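Local coordinates for protein putative fimbrium subunit Fim1C (Bacteroides uniformis, PDB 4K4K) that is a putative component of the fimbrium tip, part of surface filaments that mediate cell adhesion and biofilm formation, at residues F77-A88 and A120-P131. Sequence-based numbering, arbitrary orientation. Where two conformers were deposited one is given.
Sequences FPVDASQRDFVA and AAKVEGKDKTDP
An antiparallel strand pair with a beta bulge joins Arg84 to Lys126 and Phe86 to Val123, both as hydrogen-bonded pairs. Arg84 N donates to Lys126 O at 2.9 Å, and Lys126 N returns a bond to Arg84 O. Phe86 and Val123 exchange the same two backbone bonds. Between these pairs the 120-131 segment carries one extra residue. Gly125 sits there with positive phi (62°), and its N is turned to a side chain: it gives a nearly straight bond to Asp85 OD1 at 3.0 Å, arriving close to the C-O axis. The CG of Asp85 lies beside its backbone N, anti to the carbonyl carbon (chi1 -50°), which carries OD1 across to the bulge. The other oxygen, OD2, reaches Lys122 NZ through a water. Glu124 OE2 is 4.1 Å from Asp85 OD2, so the two carboxylates probably repel mildly.

The pair belongs to the N-terminal half of this Mfa-like fimbrillin, where strand 84-90 runs between strands 37-44 and 118-126. On the face that holds Phe86 and Val123, Lys126 CB lies 3.9 Å from Phe86 CE1, and Phe135 and Val133 of strand 132-150 add to the packing. Beyond the strands two type I turns meet. The Phe77 side chain crosses that of Pro131 at about a right angle, with CE2 3.5 Å from Pro131 CB, and Asp127 O stands over one ring face. Asp127 OD1 accepts from Thr129 N, an Asx turn, and also from Thr129 OG1. Lys128 passes Ala81 with CG and CD, bends at chi3, and its NZ meets a lone pair of Val79 O at 3.3 Å. A water links Lys128 N to Pro78 O and Ser82 O.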
loop_
_atom_site.group_PDB
_atom_site.type_symbol
_atom_site.label_atom_id
_atom_site.label_comp_id
_atom_site.label_asym_id
_atom_site.label_seq_id
_atom_site.Cartn_x
_atom_site.Cartn_y
_atom_site.Cartn_z
ATOM N N PHE A 77 -17.192 1.892 23.716
ATOM C CA PHE A 77 -18.505 2.207 23.148
ATOM C C PHE A 77 -19.311 3.105 24.078
ATOM O O PHE A 77 -19.137 2.995 25.303
ATOM C CB PHE A 77 -19.269 0.922 22.871
ATOM C CG PHE A 77 -18.849 0.303 21.560
ATOM C CD1 PHE A 77 -19.489 0.649 20.373
ATOM C CD2 PHE A 77 -17.824 -0.636 21.513
ATOM C CE1 PHE A 77 -19.117 0.062 19.160
ATOM C CE2 PHE A 77 -17.418 -1.189 20.297
ATOM C CZ PHE A 77 -18.071 -0.838 19.126
ATOM N N PRO A 78 -20.192 3.976 23.520
ATOM C CA PRO A 78 -21.066 4.806 24.394
ATOM C C PRO A 78 -21.869 3.927 25.363
ATOM O O PRO A 78 -22.485 2.921 24.965
ATOM C CB PRO A 78 -21.995 5.517 23.403
ATOM C CG PRO A 78 -21.236 5.524 22.098
ATOM C CD PRO A 78 -20.466 4.226 22.088
ATOM N N VAL A 79 -21.865 4.312 26.646
ATOM C CA VAL A 79 -22.579 3.563 27.672
ATOM C C VAL A 79 -24.117 3.549 27.409
ATOM O O VAL A 79 -24.769 2.576 27.784
ATOM C CB VAL A 79 -22.248 4.053 29.109
ATOM C CG1 VAL A 79 -22.780 5.471 29.365
ATOM C CG2 VAL A 79 -22.793 3.076 30.137
ATOM N N ASP A 80 -24.657 4.572 26.720
ATOM C CA ASP A 80 -26.095 4.632 26.407
ATOM C C ASP A 80 -26.529 3.600 25.330
ATOM O O ASP A 80 -27.713 3.574 24.961
ATOM C CB ASP A 80 -26.506 6.062 26.006
ATOM C CG ASP A 80 -25.937 6.615 24.712
ATOM O OD1 ASP A 80 -25.218 5.876 24.011
ATOM O OD2 ASP A 80 -26.229 7.791 24.391
ATOM N N ALA A 81 -25.582 2.760 24.823
ATOM C CA ALA A 81 -25.821 1.733 23.812
ATOM C C ALA A 81 -26.225 2.350 22.452
ATOM O O ALA A 81 -26.755 1.651 21.601
ATOM C CB ALA A 81 -26.863 0.711 24.291
ATOM N N SER A 82 -25.902 3.634 22.222
ATOM C CA SER A 82 -26.127 4.260 20.917
ATOM C C SER A 82 -25.027 3.764 19.945
ATOM O O SER A 82 -23.953 3.304 20.385
ATOM C CB SER A 82 -26.174 5.777 21.008
ATOM O OG SER A 82 -24.905 6.257 21.409
ATOM N N GLN A 83 -25.303 3.862 18.636
ATOM C CA GLN A 83 -24.373 3.327 17.650
ATOM C C GLN A 83 -23.331 4.357 17.172
ATOM O O GLN A 83 -23.527 5.581 17.242
ATOM C CB GLN A 83 -25.127 2.724 16.442
ATOM C CG GLN A 83 -26.032 1.515 16.793
ATOM C CD GLN A 83 -27.326 1.923 17.469
ATOM O OE1 GLN A 83 -27.990 2.877 17.048
ATOM N NE2 GLN A 83 -27.703 1.234 18.554
ATOM N N ARG A 84 -22.221 3.830 16.665
ATOM C CA ARG A 84 -21.104 4.593 16.137
ATOM C C ARG A 84 -20.563 3.883 14.920
ATOM O O ARG A 84 -20.786 2.668 14.758
ATOM C CB ARG A 84 -19.979 4.772 17.193
ATOM C CG ARG A 84 -20.333 5.636 18.409
ATOM C CD ARG A 84 -20.591 7.106 18.038
ATOM N NE ARG A 84 -20.834 7.910 19.241
ATOM C CZ ARG A 84 -22.017 8.038 19.821
ATOM N NH1 ARG A 84 -23.076 7.400 19.334
ATOM N NH2 ARG A 84 -22.142 8.739 20.939
ATOM N N ASP A 85 -19.818 4.618 14.080
ATOM C CA ASP A 85 -19.158 4.039 12.908
ATOM C C ASP A 85 -17.676 4.017 13.140
ATOM O O ASP A 85 -17.180 4.746 14.001
ATOM C CB ASP A 85 -19.485 4.855 11.652
ATOM C CG ASP A 85 -20.969 5.101 11.482
ATOM O OD1 ASP A 85 -21.769 4.201 11.839
ATOM O OD2 ASP A 85 -21.329 6.185 10.995
ATOM N N PHE A 86 -16.955 3.182 12.389
ATOM C CA PHE A 86 -15.524 3.017 12.591
ATOM C C PHE A 86 -14.808 3.054 11.290
ATOM O O PHE A 86 -15.270 2.443 10.322
ATOM C CB PHE A 86 -15.232 1.649 13.306
ATOM C CG PHE A 86 -15.707 1.657 14.741
ATOM C CD1 PHE A 86 -17.038 1.379 15.055
ATOM C CD2 PHE A 86 -14.846 2.027 15.771
ATOM C CE1 PHE A 86 -17.495 1.448 16.375
ATOM C CE2 PHE A 86 -15.298 2.105 17.089
ATOM C CZ PHE A 86 -16.615 1.810 17.390
ATOM N N VAL A 87 -13.657 3.716 11.276
ATOM C CA VAL A 87 -12.763 3.748 10.120
ATOM C C VAL A 87 -11.347 3.530 10.638
ATOM O O VAL A 87 -11.078 3.783 11.814
ATOM C CB VAL A 87 -12.864 5.044 9.255
ATOM C CG1 VAL A 87 -14.246 5.193 8.635
ATOM C CG2 VAL A 87 -12.482 6.294 10.065
ATOM N N ALA A 88 -10.435 3.099 9.755
ATOM C CA ALA A 88 -9.035 2.882 10.131
ATOM C C ALA A 88 -8.142 3.041 8.937
ATOM O O ALA A 88 -8.598 2.974 7.792
ATOM C CB ALA A 88 -8.842 1.484 10.749
ATOM N N ALA A 120 -9.345 1.114 5.687
ATOM C CA ALA A 120 -10.395 0.124 5.973
ATOM C C ALA A 120 -11.737 0.713 5.570
ATOM O O ALA A 120 -12.001 1.858 5.911
ATOM C CB ALA A 120 -10.411 -0.232 7.466
ATOM N N ALA A 121 -12.606 -0.060 4.920
ATOM C CA ALA A 121 -13.958 0.408 4.592
ATOM C C ALA A 121 -14.683 0.771 5.875
ATOM O O ALA A 121 -14.494 0.112 6.910
ATOM C CB ALA A 121 -14.747 -0.674 3.842
ATOM N N LYS A 122 -15.505 1.810 5.828
ATOM C CA LYS A 122 -16.240 2.206 7.017
ATOM C C LYS A 122 -17.155 1.054 7.503
ATOM O O LYS A 122 -17.850 0.426 6.691
ATOM C CB LYS A 122 -17.084 3.455 6.721
ATOM C CG LYS A 122 -17.806 3.971 7.984
ATOM C CD LYS A 122 -18.576 5.284 7.770
ATOM C CE LYS A 122 -17.674 6.499 7.695
ATOM N NZ LYS A 122 -18.466 7.749 7.514
ATOM N N VAL A 123 -17.117 0.775 8.812
ATOM C CA VAL A 123 -18.012 -0.203 9.444
ATOM C C VAL A 123 -19.065 0.600 10.208
ATOM O O VAL A 123 -18.726 1.320 11.153
ATOM C CB VAL A 123 -17.250 -1.215 10.339
ATOM C CG1 VAL A 123 -18.214 -2.187 11.033
ATOM C CG2 VAL A 123 -16.200 -1.958 9.524
ATOM N N GLU A 124 -20.321 0.520 9.774
ATOM C CA GLU A 124 -21.399 1.332 10.336
ATOM C C GLU A 124 -22.264 0.645 11.396
ATOM O O GLU A 124 -22.458 -0.567 11.356
ATOM C CB GLU A 124 -22.337 1.800 9.212
ATOM C CG GLU A 124 -21.730 2.875 8.324
ATOM C CD GLU A 124 -22.703 3.632 7.439
ATOM O OE1 GLU A 124 -23.571 2.987 6.808
ATOM O OE2 GLU A 124 -22.568 4.874 7.350
ATOM N N GLY A 125 -22.830 1.472 12.287
ATOM C CA GLY A 125 -23.861 1.069 13.238
ATOM C C GLY A 125 -23.507 0.015 14.261
ATOM O O GLY A 125 -24.305 -0.893 14.517
ATOM N N LYS A 126 -22.338 0.165 14.886
ATOM C CA LYS A 126 -21.926 -0.732 15.957
ATOM C C LYS A 126 -22.239 -0.119 17.309
ATOM O O LYS A 126 -22.115 1.089 17.483
ATOM C CB LYS A 126 -20.420 -1.030 15.859
ATOM C CG LYS A 126 -20.034 -1.811 14.592
ATOM C CD LYS A 126 -20.349 -3.294 14.780
ATOM C CE LYS A 126 -20.205 -4.163 13.564
ATOM N NZ LYS A 126 -20.412 -5.600 13.922
ATOM N N ASP A 127 -22.573 -0.948 18.284
ATOM C CA ASP A 127 -22.813 -0.460 19.629
ATOM C C ASP A 127 -22.234 -1.450 20.669
ATOM O O ASP A 127 -21.709 -2.501 20.302
ATOM C CB ASP A 127 -24.303 -0.182 19.853
ATOM C CG ASP A 127 -25.182 -1.399 19.682
ATOM O OD1 ASP A 127 -24.913 -2.420 20.344
ATOM O OD2 ASP A 127 -26.083 -1.357 18.830
ATOM N N LYS A 128 -22.357 -1.123 21.962
ATOM C CA LYS A 128 -21.797 -1.952 23.034
ATOM C C LYS A 128 -22.378 -3.379 23.079
ATOM O O LYS A 128 -21.742 -4.232 23.683
ATOM C CB LYS A 128 -21.955 -1.262 24.396
ATOM C CG LYS A 128 -23.399 -1.153 24.886
ATOM C CD LYS A 128 -23.511 -0.323 26.159
ATOM C CE LYS A 128 -23.691 -1.181 27.384
ATOM N NZ LYS A 128 -23.636 -0.372 28.629
ATOM N N THR A 129 -23.534 -3.661 22.449
ATOM C CA THR A 129 -24.120 -5.022 22.486
ATOM C C THR A 129 -23.428 -5.934 21.461
ATOM O O THR A 129 -23.577 -7.145 21.528
ATOM C CB THR A 129 -25.645 -5.008 22.289
ATOM O OG1 THR A 129 -25.920 -4.686 20.930
ATOM C CG2 THR A 129 -26.359 -4.035 23.233
ATOM N N ASP A 130 -22.643 -5.353 20.545
ATOM C CA ASP A 130 -21.867 -6.108 19.565
ATOM C C ASP A 130 -20.623 -5.272 19.225
ATOM O O ASP A 130 -20.607 -4.487 18.281
ATOM C CB ASP A 130 -22.702 -6.503 18.331
ATOM C CG ASP A 130 -21.888 -7.174 17.241
ATOM O OD1 ASP A 130 -21.057 -8.066 17.576
ATOM O OD2 ASP A 130 -22.021 -6.759 16.066
ATOM N N PRO A 131 -19.602 -5.357 20.103
ATOM C CA PRO A 131 -18.432 -4.477 19.966
ATOM C C PRO A 131 -17.364 -4.993 18.995
ATOM O O PRO A 131 -16.255 -4.453 18.959
ATOM C CB PRO A 131 -17.885 -4.458 21.399
ATOM C CG PRO A 131 -18.169 -5.860 21.892
ATOM C CD PRO A 131 -19.528 -6.175 21.338
HETATM O O HOH W 1 -22.831 1.781 22.344
HETATM O O HOH W 2 -19.646 7.945 10.026
#